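Local structure of smoothened (Xenopus laevis, 5KZZ) at residues K9-T14 with K84-S89; L29-T34 with M77-G82; G91-T96 with P110-C115. The protein is a Frizzled-family receptor activated by cholesterol in Hedgehog signalling, represented here by its extracellular cysteine-rich domain. All coordinates share one frame; numbering follows the deposited sequence. Where two conformers were deposited one is given.

Interaction 1: K9-T14 with K84-S89; sequences KCKKTT and KVELPS
Lys12 and Val85 form the hydrogen-bonded pair at the middle of a short antiparallel strand pairing in the Frizzled-type cysteine-rich domain, where strand 11-13 is an outer strand of its sheet. Lys12 N gives to Val85 O and Val85 N to Lys12 O, each at 2.8 Å, and Leu87 N carries the pairing on to Cys10 O. Lys11, Thr13, Lys84 and Glu86 project from one face. Lys11 crosses Glu86 at a slant there: its CB is 3.5 Å from Val85 O, and its CG passes 3.2 Å from Glu86 OE1, with CD still near. Bends at chi3 (-87°) and chi4 (-69°) then fold the chain back, leaving Lys11 NZ in a long salt bridge of 3.7 Å to Glu86 OE1. The glutamate is poorly ordered and its modelled closeness to Cys10 O doubtful, so its distances are approximate and the bridge is probably loose. Lysine suits this strand: its methylenes pack while its ammonium stays at the surface. On the other face, buried Val85 sets CG1 3.8 Å from Lys12 CB, which also meets Leu87 CD1. Cys10 is disulfide-bonded to Cys124. At the far end Thr14 OG1 bonds to Ser35, while Thr14 CG2 rests 3.9 Å from Val85 CB.

Interaction 2: L29-T34 with M77-G82; sequences LPYALT and MPKCEG
The phenol ring of Tyr31 lies between Lys79 and Leu29. Over one face Lys79 CB sits 3.5 Å from the ring centroid, a CH-pi contact only 8° off the normal; over the opposite face Leu29 CB is displaced toward the rim. At the edge, in the ring plane, Met77 O receives the hydroxyl, Tyr31 OH to Met77 O being 2.6 Å. The ring reaches this place because chi1 of 49° puts CG between the backbone N and the carbonyl carbon. Tyrosine thus offers a flat surface for a methylene and a donor for a carbonyl just past helix 62-76. Lysine is equally apt opposite it: the extended chain runs on past Tyr31 CB and carries its ammonium to a salt bridge with Glu81.

In the Frizzled-type cysteine-rich domain this is where the segment leaving helix 62-76 meets strand 33-34. Cys80 is disulfide-bonded to Cys16, just ahead of strand 17-18, the partner of strand 33-34. The backbone adds Cys80 N to Leu33 O at 3.0 Å, and a water bridges Leu33 N to Cys80 O. Thr34 OG1, anti to its own N, donates a hydrogen bond of 2.7 Å to Pro78 O, in the carbonyl plane on a lone pair; the proline has no N-H to offer, but its carbonyl serves the buried hydroxyl. Beyond the tyrosine, Leu29 CD1 meets Met77 CE at 4.0 Å, the two side chains crossing at about a right angle, with the flexible methionine reaching on to Val48 and Leu52 of helix 45-55.

Interaction 3: G91-T96 with P110-C115; sequences GLCQTT and PDFLKC. With ZN (zinc ion), chain G.
Cys93 and Cys115 are joined by a disulfide of 2.1 Å between their SG atoms, the tight centre of this contact. Its chi3 of -88° is close to the relaxed value for a disulfide, so the bridge carries little torsional strain. Cys93 SG lies anti to its backbone N, which sends it out from helix 90-97 toward the neighbouring helix. Cys93 SG also comes in at the edge of the Phe112 ring, 3.8 Å from Phe112 CD1, a sulfur-aromatic contact. Further along the helix, Thr96, in one of its two conformers, brings CG2 to 3.7 Å from Phe112 CZ, the side chains crossing at about a right angle. Leu71 of helix 62-76 touches both Thr96 and Phe112; a broad aromatic ring suits this buried place, where it can meet several apolar neighbours at once.

The outer side is looser. Gln94 grazes the bridge, its CG 4.1 Å from Cys115 SG, and its amide NE2 turns to Gln90. Asp111 leads away from helix 90-97 and binds a zinc ion through OD2 at 2.1 Å, together with one water at the same distance and a second, more distant one; a carboxylate at the surface is well placed for this. Back at the bridge, Cys115 has positive phi and is the C-prime residue of a Schellman motif, with Thr116 N reaching back to Asp111 O: a helix end held by a disulfide of the Frizzled-type cysteine-rich domain.

How the interactions relate
Interactions 1 and 2 have centres 11 Å apart and pack against each other where strands 80-81 and 84-86 are neighbours in one sheet. Val85 CG2 packs 3.5 Å from Pro78 CG, and Thr14 CG2 lies 3.7 Å from Cys80 SG. Interaction 3 follows interaction 1 directly in the chain: Ser89 caps helix 90-97 through its bond to Leu92 N, although the contact centres are 16 Å apart. Interactions 2 and 3 lie on opposite sides of the domain's centre, 22 Å between centres. Asp111 holds a zinc ion within interaction 3, another is about 9 Å from the side chain of Cys10, and near interaction 2 the zinc-binding Lys20 has its side chain about 6 Å from that of Met77.

Interaction 1: K9-T14 with K84-S89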
ATOM      1  N   LYS A   9       6.893  13.046   9.051  1.00 57.70           N
ATOM      2  CA  LYS A   9       5.788  13.022   8.097  1.00 57.65           C
ATOM      3  C   LYS A   9       5.753  11.726   7.298  1.00 51.41           C
ATOM      4  O   LYS A   9       4.711  11.347   6.763  1.00 50.28           O
ATOM      5  CB  LYS A   9       5.874  14.209   7.134  1.00 63.75           C
ATOM      6  CG  LYS A   9       4.539  14.888   6.853  1.00 71.09           C
ATOM      7  CD  LYS A   9       3.594  14.791   8.039  1.00 77.74           C
ATOM      8  CE  LYS A   9       2.356  15.653   7.841  1.00 82.76           C
ATOM      9  NZ  LYS A   9       1.384  15.484   8.957  1.00 85.25           N
ATOM     10  N   CYS A  10       6.892  11.046   7.222  1.00 48.72           N
ATOM     11  CA  CYS A  10       6.996   9.840   6.411  1.00 48.09           C
ATOM     12  C   CYS A  10       6.612   8.573   7.159  1.00 39.32           C
ATOM     13  O   CYS A  10       6.387   7.542   6.542  1.00 35.61           O
ATOM     14  CB  CYS A  10       8.414   9.691   5.863  1.00 59.18           C
ATOM     15  SG  CYS A  10       8.819  10.856   4.546  1.00 66.88           S
ATOM     16  N   LYS A  11       6.545   8.657   8.482  1.00 33.99           N
ATOM     17  CA  LYS A  11       6.256   7.502   9.316  1.00 33.00           C
ATOM     18  C   LYS A  11       5.100   7.790  10.259  1.00 28.94           C
ATOM     19  O   LYS A  11       4.823   8.946  10.592  1.00 30.37           O
ATOM     20  CB  LYS A  11       7.508   7.086  10.094  1.00 37.45           C
ATOM     21  CG  LYS A  11       8.557   6.404   9.222  1.00 44.47           C
ATOM     22  CD  LYS A  11       9.929   6.381   9.873  1.00 52.64           C
ATOM     23  CE  LYS A  11      10.708   7.652   9.559  1.00 60.45           C
ATOM     24  NZ  LYS A  11      11.095   7.733   8.122  1.00 65.18           N
ATOM     25  N   LYS A  12       4.408   6.734  10.664  1.00 27.22           N
ATOM     26  CA  LYS A  12       3.291   6.866  11.579  1.00 27.34           C
ATOM     27  C   LYS A  12       3.473   5.908  12.751  1.00 25.47           C
ATOM     28  O   LYS A  12       3.810   4.742  12.558  1.00 25.08           O
ATOM     29  CB  LYS A  12       1.969   6.588  10.866  1.00 30.02           C
ATOM     30  CG  LYS A  12       0.747   6.727  11.762  1.00 35.06           C
ATOM     31  CD  LYS A  12      -0.536   6.812  10.945  1.00 39.13           C
ATOM     32  CE  LYS A  12      -1.759   6.957  11.852  1.00 43.41           C
ATOM     33  NZ  LYS A  12      -3.042   6.915  11.082  1.00 45.83           N
ATOM     34  N   THR A  13       3.250   6.414  13.964  1.00 27.24           N
ATOM     35  CA  THR A  13       3.368   5.612  15.181  1.00 28.24           C
ATOM     36  C   THR A  13       2.258   4.569  15.275  1.00 26.22           C
ATOM     37  O   THR A  13       1.087   4.883  15.080  1.00 28.79           O
ATOM     38  CB  THR A  13       3.335   6.507  16.436  1.00 32.33           C
ATOM     39  OG1 THR A  13       4.507   7.324  16.450  1.00 36.15           O
ATOM     40  CG2 THR A  13       3.305   5.665  17.698  1.00 33.74           C
ATOM     41  N   THR A  14       2.630   3.327  15.577  1.00 24.43           N
ATOM     42  CA  THR A  14       1.678   2.232  15.597  1.00 25.05           C
ATOM     43  C   THR A  14       2.309   1.047  16.312  1.00 26.40           C
ATOM     44  O   THR A  14       3.500   1.064  16.620  1.00 29.97           O
ATOM     45  CB  THR A  14       1.252   1.827  14.151  1.00 25.36           C
ATOM     46  OG1 THR A  14       0.190   0.861  14.194  1.00 26.44           O
ATOM     47  CG2 THR A  14       2.437   1.249  13.387  1.00 24.88           C
ATOM     48  N   LYS A  84       6.875   2.065  14.284  1.00 24.41           N
ATOM     49  CA  LYS A  84       6.546   3.022  13.237  1.00 23.55           C
ATOM     50  C   LYS A  84       6.316   2.322  11.909  1.00 20.90           C
ATOM     51  O   LYS A  84       7.034   1.399  11.528  1.00 20.68           O
ATOM     52  CB  LYS A  84       7.657   4.068  13.081  1.00 28.28           C
ATOM     53  CG  LYS A  84       7.726   5.091  14.204  1.00 34.88           C
ATOM     54  CD  LYS A  84       9.106   5.726  14.274  1.00 39.91           C
ATOM     55  CE  LYS A  84       9.083   7.015  15.078  1.00 43.97           C
ATOM     56  NZ  LYS A  84       8.123   6.949  16.211  1.00 46.80           N
ATOM     57  N   VAL A  85       5.303   2.779  11.194  1.00 21.87           N
ATOM     58  CA  VAL A  85       5.073   2.275   9.862  1.00 22.09           C
ATOM     59  C   VAL A  85       5.483   3.343   8.852  1.00 23.60           C
ATOM     60  O   VAL A  85       5.323   4.537   9.103  1.00 22.83           O
ATOM     61  CB  VAL A  85       3.597   1.864   9.687  1.00 24.78           C
ATOM     62  CG1 VAL A  85       2.684   3.064   9.751  1.00 24.42           C
ATOM     63  CG2 VAL A  85       3.413   1.184   8.399  1.00 26.54           C
ATOM     64  N   GLU A  86       6.059   2.921   7.734  1.00 27.93           N
ATOM     65  CA  GLU A  86       6.403   3.815   6.635  1.00 35.20           C
ATOM     66  C   GLU A  86       5.173   4.032   5.744  1.00 26.69           C
ATOM     67  O   GLU A  86       4.443   3.082   5.481  1.00 22.74           O
ATOM     68  CB  GLU A  86       7.573   3.221   5.832  1.00 56.65           C
ATOM     69  CG  GLU A  86       8.099   4.067   4.675  1.00 81.27           C
ATOM     70  CD  GLU A  86       8.069   5.565   4.938  1.00109.05           C
ATOM     71  OE1 GLU A  86       8.565   6.010   5.997  1.00130.49           O
ATOM     72  OE2 GLU A  86       7.534   6.299   4.083  1.00114.57           O
ATOM     73  N   LEU A  87       4.931   5.272   5.308  1.00 24.57           N
ATOM     74  CA  LEU A  87       3.804   5.597   4.417  1.00 22.99           C
ATOM     75  C   LEU A  87       4.175   5.430   2.939  1.00 21.33           C
ATOM     76  O   LEU A  87       5.353   5.559   2.596  1.00 24.12           O
ATOM     77  CB  LEU A  87       3.327   7.035   4.664  1.00 25.33           C
ATOM     78  CG  LEU A  87       2.220   7.199   5.702  1.00 27.05           C
ATOM     79  CD1 LEU A  87       2.701   6.743   7.064  1.00 27.22           C
ATOM     80  CD2 LEU A  87       1.778   8.640   5.747  1.00 27.79           C
ATOM     81  N   PRO A  88       3.179   5.150   2.061  1.00 19.67           N
ATOM     82  CA  PRO A  88       3.436   5.124   0.614  1.00 18.21           C
ATOM     83  C   PRO A  88       3.847   6.510   0.145  1.00 17.17           C
ATOM     84  O   PRO A  88       3.327   7.505   0.651  1.00 18.46           O
ATOM     85  CB  PRO A  88       2.087   4.714   0.006  1.00 18.27           C
ATOM     86  CG  PRO A  88       1.070   5.127   1.037  1.00 19.38           C
ATOM     87  CD  PRO A  88       1.757   4.906   2.365  1.00 19.56           C
ATOM     88  N   SER A  89       4.772   6.589  -0.795  1.00 17.63           N
ATOM     89  CA  SER A  89       5.340   7.879  -1.158  1.00 16.98           C
ATOM     90  C   SER A  89       4.535   8.639  -2.212  1.00 15.27           C
ATOM     91  O   SER A  89       3.802   8.052  -3.013  1.00 15.17           O
ATOM     92  CB  SER A  89       6.769   7.692  -1.655  1.00 19.18           C
ATOM     93  OG  SER A  89       6.775   6.997  -2.886  1.00 19.15           O
TER

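Interaction 2: L29-T34 with M77-G82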
ATOM      1  N   LEU A  29       7.864 -10.328   0.528  1.00 18.26           N
ATOM      2  CA  LEU A  29       8.236  -9.186   1.350  1.00 18.51           C
ATOM      3  C   LEU A  29       9.477  -9.527   2.155  1.00 18.79           C
ATOM      4  O   LEU A  29       9.528 -10.564   2.807  1.00 20.78           O
ATOM      5  CB  LEU A  29       7.089  -8.784   2.285  1.00 18.28           C
ATOM      6  CG  LEU A  29       5.762  -8.461   1.586  1.00 17.74           C
ATOM      7  CD1 LEU A  29       4.672  -8.144   2.601  1.00 18.76           C
ATOM      8  CD2 LEU A  29       5.939  -7.325   0.575  1.00 19.09           C
ATOM      9  N   PRO A  30      10.486  -8.657   2.102  1.00 19.23           N
ATOM     10  CA  PRO A  30      11.720  -8.935   2.842  1.00 21.32           C
ATOM     11  C   PRO A  30      11.658  -8.559   4.322  1.00 20.60           C
ATOM     12  O   PRO A  30      12.559  -8.959   5.072  1.00 21.24           O
ATOM     13  CB  PRO A  30      12.758  -8.082   2.115  1.00 21.81           C
ATOM     14  CG  PRO A  30      11.959  -6.930   1.594  1.00 21.58           C
ATOM     15  CD  PRO A  30      10.611  -7.483   1.219  1.00 19.89           C
ATOM     16  N   TYR A  31      10.646  -7.792   4.726  1.00 20.32           N
ATOM     17  CA  TYR A  31      10.473  -7.381   6.120  1.00 18.67           C
ATOM     18  C   TYR A  31       9.468  -8.275   6.840  1.00 19.24           C
ATOM     19  O   TYR A  31       8.612  -8.895   6.204  1.00 19.75           O
ATOM     20  CB  TYR A  31      10.034  -5.915   6.203  1.00 17.93           C
ATOM     21  CG  TYR A  31       8.868  -5.532   5.300  1.00 16.95           C
ATOM     22  CD1 TYR A  31       9.095  -5.047   4.011  1.00 17.92           C
ATOM     23  CD2 TYR A  31       7.547  -5.656   5.726  1.00 15.84           C
ATOM     24  CE1 TYR A  31       8.042  -4.683   3.173  1.00 16.54           C
ATOM     25  CE2 TYR A  31       6.499  -5.298   4.899  1.00 13.94           C
ATOM     26  CZ  TYR A  31       6.749  -4.804   3.617  1.00 13.29           C
ATOM     27  OH  TYR A  31       5.724  -4.435   2.777  1.00 14.11           O
ATOM     28  N   ALA A  32       9.563  -8.308   8.168  1.00 19.29           N
ATOM     29  CA  ALA A  32       8.830  -9.286   8.968  1.00 18.37           C
ATOM     30  C   ALA A  32       7.565  -8.773   9.643  1.00 16.12           C
ATOM     31  O   ALA A  32       6.686  -9.576   9.968  1.00 16.98           O
ATOM     32  CB  ALA A  32       9.749  -9.864  10.031  1.00 21.23           C
ATOM     33  N   LEU A  33       7.494  -7.466   9.901  1.00 16.30           N
ATOM     34  CA  LEU A  33       6.411  -6.901  10.704  1.00 16.01           C
ATOM     35  C   LEU A  33       5.599  -5.874   9.935  1.00 14.93           C
ATOM     36  O   LEU A  33       6.097  -5.259   8.993  1.00 14.85           O
ATOM     37  CB  LEU A  33       6.945  -6.238  11.969  1.00 16.52           C
ATOM     38  CG  LEU A  33       8.043  -6.993  12.716  1.00 17.81           C
ATOM     39  CD1 LEU A  33       8.627  -6.160  13.846  1.00 20.75           C
ATOM     40  CD2 LEU A  33       7.505  -8.324  13.252  1.00 19.73           C
ATOM     41  N   THR A  34       4.365  -5.661  10.377  1.00 13.27           N
ATOM     42  CA  THR A  34       3.443  -4.791   9.668  1.00 12.78           C
ATOM     43  C   THR A  34       2.480  -4.109  10.627  1.00 13.67           C
ATOM     44  O   THR A  34       2.530  -4.314  11.843  1.00 15.50           O
ATOM     45  CB  THR A  34       2.652  -5.598   8.603  1.00 11.73           C
ATOM     46  OG1 THR A  34       2.015  -4.703   7.689  1.00 12.11           O
ATOM     47  CG2 THR A  34       1.604  -6.510   9.236  1.00 13.31           C
ATOM     48  N   MET A  77       0.031  -3.886   3.380  1.00  9.28           N
ATOM     49  CA  MET A  77       0.994  -4.731   4.085  1.00  9.94           C
ATOM     50  C   MET A  77       2.311  -3.990   4.268  1.00 10.48           C
ATOM     51  O   MET A  77       3.366  -4.500   3.897  1.00 10.91           O
ATOM     52  CB  MET A  77       1.233  -6.049   3.330  1.00  9.43           C
ATOM     53  CG  MET A  77      -0.036  -6.909   3.270  1.00 11.55           C
ATOM     54  SD  MET A  77       0.104  -8.450   2.322  1.00 11.63           S
ATOM     55  CE  MET A  77       0.989  -9.509   3.467  1.00 12.96           C
ATOM     56  N   PRO A  78       2.255  -2.777   4.859  1.00 10.86           N
ATOM     57  CA  PRO A  78       3.458  -1.945   4.957  1.00 11.38           C
ATOM     58  C   PRO A  78       4.468  -2.494   5.951  1.00 11.77           C
ATOM     59  O   PRO A  78       4.140  -3.251   6.865  1.00 12.94           O
ATOM     60  CB  PRO A  78       2.904  -0.610   5.451  1.00 11.78           C
ATOM     61  CG  PRO A  78       1.758  -1.054   6.326  1.00 11.36           C
ATOM     62  CD  PRO A  78       1.098  -2.106   5.486  1.00 11.66           C
ATOM     63  N   LYS A  79       5.710  -2.069   5.785  1.00 13.06           N
ATOM     64  CA  LYS A  79       6.753  -2.389   6.738  1.00 14.24           C
ATOM     65  C   LYS A  79       6.605  -1.611   8.033  1.00 14.55           C
ATOM     66  O   LYS A  79       6.440  -0.384   8.016  1.00 16.93           O
ATOM     67  CB  LYS A  79       8.120  -2.115   6.117  1.00 16.93           C
ATOM     68  CG  LYS A  79       9.286  -2.415   7.055  1.00 19.47           C
ATOM     69  CD  LYS A  79      10.623  -2.186   6.368  1.00 23.06           C
ATOM     70  CE  LYS A  79      11.772  -2.417   7.339  1.00 26.66           C
ATOM     71  NZ  LYS A  79      13.107  -2.175   6.710  1.00 29.66           N
ATOM     72  N   CYS A  80       6.682  -2.338   9.145  1.00 15.78           N
ATOM     73  CA  CYS A  80       6.640  -1.758  10.479  1.00 16.13           C
ATOM     74  C   CYS A  80       7.925  -2.138  11.196  1.00 17.24           C
ATOM     75  O   CYS A  80       8.357  -3.286  11.128  1.00 18.26           O
ATOM     76  CB  CYS A  80       5.419  -2.261  11.247  1.00 17.54           C
ATOM     77  SG  CYS A  80       5.009  -1.338  12.738  1.00 20.90           S
ATOM     78  N   GLU A  81       8.552  -1.163  11.843  1.00 19.84           N
ATOM     79  CA  GLU A  81       9.774  -1.398  12.599  1.00 23.75           C
ATOM     80  C   GLU A  81       9.890  -0.314  13.650  1.00 24.35           C
ATOM     81  O   GLU A  81       9.621   0.846  13.365  1.00 25.19           O
ATOM     82  CB  GLU A  81      10.990  -1.405  11.665  1.00 27.46           C
ATOM     83  CG  GLU A  81      12.322  -1.706  12.330  1.00 31.61           C
ATOM     84  CD  GLU A  81      13.473  -1.750  11.335  1.00 36.00           C
ATOM     85  OE1 GLU A  81      13.235  -1.534  10.129  1.00 37.20           O
ATOM     86  OE2 GLU A  81      14.626  -1.985  11.760  1.00 39.17           O
ATOM     87  N   GLY A  82      10.247  -0.694  14.872  1.00 25.57           N
ATOM     88  CA  GLY A  82      10.419   0.277  15.942  1.00 26.95           C
ATOM     89  C   GLY A  82       9.171   1.065  16.293  1.00 27.29           C
ATOM     90  O   GLY A  82       9.252   2.237  16.663  1.00 29.25           O
TER
HETATM   91  O   HOH W   1       9.508  -5.347   9.482  1.00 20.16           O

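Interaction 3: G91-T96 with P110-C115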
ATOM      1  N   GLY A  91       5.870   9.951  -4.788  1.00 15.57           N
ATOM      2  CA  GLY A  91       6.399   9.520  -6.065  1.00 16.37           C
ATOM      3  C   GLY A  91       5.742   8.249  -6.552  1.00 16.70           C
ATOM      4  O   GLY A  91       5.351   8.147  -7.715  1.00 17.03           O
ATOM      5  N   LEU A  92       5.599   7.283  -5.663  1.00 16.51           N
ATOM      6  CA  LEU A  92       4.910   6.051  -6.024  1.00 17.62           C
ATOM      7  C   LEU A  92       3.464   6.311  -6.457  1.00 16.97           C
ATOM      8  O   LEU A  92       3.000   5.767  -7.449  1.00 18.88           O
ATOM      9  CB  LEU A  92       4.952   5.078  -4.858  1.00 17.95           C
ATOM     10  CG  LEU A  92       4.231   3.753  -5.065  1.00 20.86           C
ATOM     11  CD1 LEU A  92       4.787   3.032  -6.275  1.00 20.61           C
ATOM     12  CD2 LEU A  92       4.428   2.911  -3.810  1.00 21.01           C
ATOM     13  N   CYS A  93       2.739   7.159  -5.730  1.00 16.46           N
ATOM     14  CA  CYS A  93       1.385   7.519  -6.154  1.00 17.43           C
ATOM     15  C   CYS A  93       1.351   8.179  -7.538  1.00 18.50           C
ATOM     16  O   CYS A  93       0.535   7.815  -8.387  1.00 17.92           O
ATOM     17  CB  CYS A  93       0.722   8.445  -5.135  1.00 18.42           C
ATOM     18  SG  CYS A  93      -0.993   8.910  -5.586  1.00 24.01           S
ATOM     19  N   GLN A  94       2.254   9.127  -7.793  1.00 18.88           N
ATOM     20  CA  GLN A  94       2.163   9.871  -9.053  1.00 21.65           C
ATOM     21  C   GLN A  94       2.469   8.978 -10.248  1.00 22.20           C
ATOM     22  O   GLN A  94       1.906   9.151 -11.325  1.00 25.37           O
ATOM     23  CB  GLN A  94       3.088  11.093  -9.058  1.00 22.75           C
ATOM     24  CG  GLN A  94       2.501  12.283  -8.277  1.00 22.59           C
ATOM     25  CD  GLN A  94       3.188  13.615  -8.576  1.00 26.11           C
ATOM     26  OE1 GLN A  94       3.667  13.858  -9.694  1.00 28.91           O
ATOM     27  NE2 GLN A  94       3.232  14.488  -7.579  1.00 26.54           N
ATOM     28  N   THR A  95       3.351   8.015 -10.060  1.00 22.18           N
ATOM     29  CA  THR A  95       3.666   7.127 -11.165  1.00 24.59           C
ATOM     30  C   THR A  95       2.504   6.203 -11.468  1.00 21.03           C
ATOM     31  O   THR A  95       2.242   5.894 -12.631  1.00 22.98           O
ATOM     32  CB  THR A  95       4.894   6.272 -10.882  1.00 31.18           C
ATOM     33  OG1 THR A  95       4.594   5.320  -9.855  1.00 36.13           O
ATOM     34  CG2 THR A  95       6.032   7.135 -10.444  1.00 30.43           C
ATOM     35  N   THR A  96       1.810   5.761 -10.425  1.00 16.06           N
ATOM     36  CA  THR A  96       0.744   4.785 -10.574  0.64 17.76           C
ATOM     37  C   THR A  96      -0.491   5.407 -11.224  1.00 18.00           C
ATOM     38  O   THR A  96      -1.249   4.729 -11.911  1.00 17.98           O
ATOM     39  CB  THR A  96       0.392   4.176  -9.203  0.64 21.79           C
ATOM     40  OG1 THR A  96       1.600   3.711  -8.584  0.64 24.53           O
ATOM     41  CG2 THR A  96      -0.569   3.019  -9.351  0.64 20.68           C
ATOM     42  N   PRO A 110     -10.402   8.712  -3.835  1.00 33.30           N
ATOM     43  CA  PRO A 110     -10.038  10.055  -4.300  1.00 31.72           C
ATOM     44  C   PRO A 110      -8.631  10.495  -3.881  1.00 29.55           C
ATOM     45  O   PRO A 110      -8.017  11.280  -4.603  1.00 30.21           O
ATOM     46  CB  PRO A 110     -11.102  10.947  -3.648  1.00 32.50           C
ATOM     47  CG  PRO A 110     -12.264  10.042  -3.440  1.00 34.73           C
ATOM     48  CD  PRO A 110     -11.662   8.719  -3.072  1.00 34.64           C
ATOM     49  N   ASP A 111      -8.130  10.007  -2.747  1.00 27.91           N
ATOM     50  CA  ASP A 111      -6.758  10.322  -2.317  1.00 26.60           C
ATOM     51  C   ASP A 111      -5.703   9.880  -3.327  1.00 24.75           C
ATOM     52  O   ASP A 111      -4.686  10.554  -3.523  1.00 23.86           O
ATOM     53  CB  ASP A 111      -6.460   9.676  -0.961  1.00 28.96           C
ATOM     54  CG  ASP A 111      -6.975  10.500   0.201  1.00 30.96           C
ATOM     55  OD1 ASP A 111      -7.830  11.382  -0.023  1.00 31.26           O
ATOM     56  OD2 ASP A 111      -6.518  10.268   1.344  1.00 31.07           O
ATOM     57  N   PHE A 112      -5.950   8.728  -3.935  1.00 24.99           N
ATOM     58  CA  PHE A 112      -5.113   8.191  -4.997  1.00 26.24           C
ATOM     59  C   PHE A 112      -5.173   9.064  -6.254  1.00 27.85           C
ATOM     60  O   PHE A 112      -4.141   9.387  -6.851  1.00 29.36           O
ATOM     61  CB  PHE A 112      -5.557   6.754  -5.279  1.00 27.21           C
ATOM     62  CG  PHE A 112      -4.891   6.111  -6.469  1.00 29.28           C
ATOM     63  CD1 PHE A 112      -3.527   6.236  -6.691  1.00 28.32           C
ATOM     64  CD2 PHE A 112      -5.638   5.337  -7.351  1.00 32.42           C
ATOM     65  CE1 PHE A 112      -2.937   5.630  -7.779  1.00 30.38           C
ATOM     66  CE2 PHE A 112      -5.044   4.727  -8.437  1.00 33.45           C
ATOM     67  CZ  PHE A 112      -3.694   4.873  -8.650  1.00 32.66           C
ATOM     68  N   LEU A 113      -6.377   9.465  -6.646  1.00 31.38           N
ATOM     69  CA  LEU A 113      -6.543  10.291  -7.838  1.00 36.80           C
ATOM     70  C   LEU A 113      -5.847  11.651  -7.690  1.00 34.20           C
ATOM     71  O   LEU A 113      -5.346  12.215  -8.661  1.00 34.66           O
ATOM     72  CB  LEU A 113      -8.033  10.491  -8.150  1.00 45.66           C
ATOM     73  CG  LEU A 113      -9.042   9.356  -7.927  1.00 54.10           C
ATOM     74  CD1 LEU A 113     -10.329   9.659  -8.688  1.00 54.96           C
ATOM     75  CD2 LEU A 113      -8.500   7.990  -8.347  1.00 59.00           C
ATOM     76  N   LYS A 114      -5.806  12.162  -6.463  1.00 30.92           N
ATOM     77  CA  LYS A 114      -5.229  13.477  -6.174  1.00 29.79           C
ATOM     78  C   LYS A 114      -3.774  13.369  -5.685  1.00 27.97           C
ATOM     79  O   LYS A 114      -3.028  14.364  -5.676  1.00 29.69           O
ATOM     80  CB  LYS A 114      -6.119  14.192  -5.139  1.00 29.46           C
ATOM     81  CG  LYS A 114      -5.535  15.437  -4.450  1.00 30.65           C
ATOM     82  CD  LYS A 114      -5.616  16.683  -5.315  1.00 29.35           C
ATOM     83  CE  LYS A 114      -5.216  17.946  -4.538  1.00 26.44           C
ATOM     84  NZ  LYS A 114      -6.353  18.653  -3.862  1.00 22.72           N
ATOM     85  N   CYS A 115      -3.375  12.149  -5.323  1.00 22.72           N
ATOM     86  CA  CYS A 115      -2.124  11.872  -4.613  1.00 20.53           C
ATOM     87  C   CYS A 115      -1.952  12.837  -3.452  1.00 18.55           C
ATOM     88  O   CYS A 115      -1.001  13.590  -3.404  1.00 17.12           O
ATOM     89  CB  CYS A 115      -0.926  11.937  -5.563  1.00 22.67           C
ATOM     90  SG  CYS A 115      -0.914  10.593  -6.761  1.00 23.66           S
TER
HETATM   91 ZN    ZN G 206      -7.121  11.732   2.694  0.66 28.70          ZN
HETATM   92  O   HOH W   2      -5.731  13.245   2.404  1.00 28.72           O
HETATM   93  O   HOH W   3      -7.876   9.705   4.069  1.00 41.84           O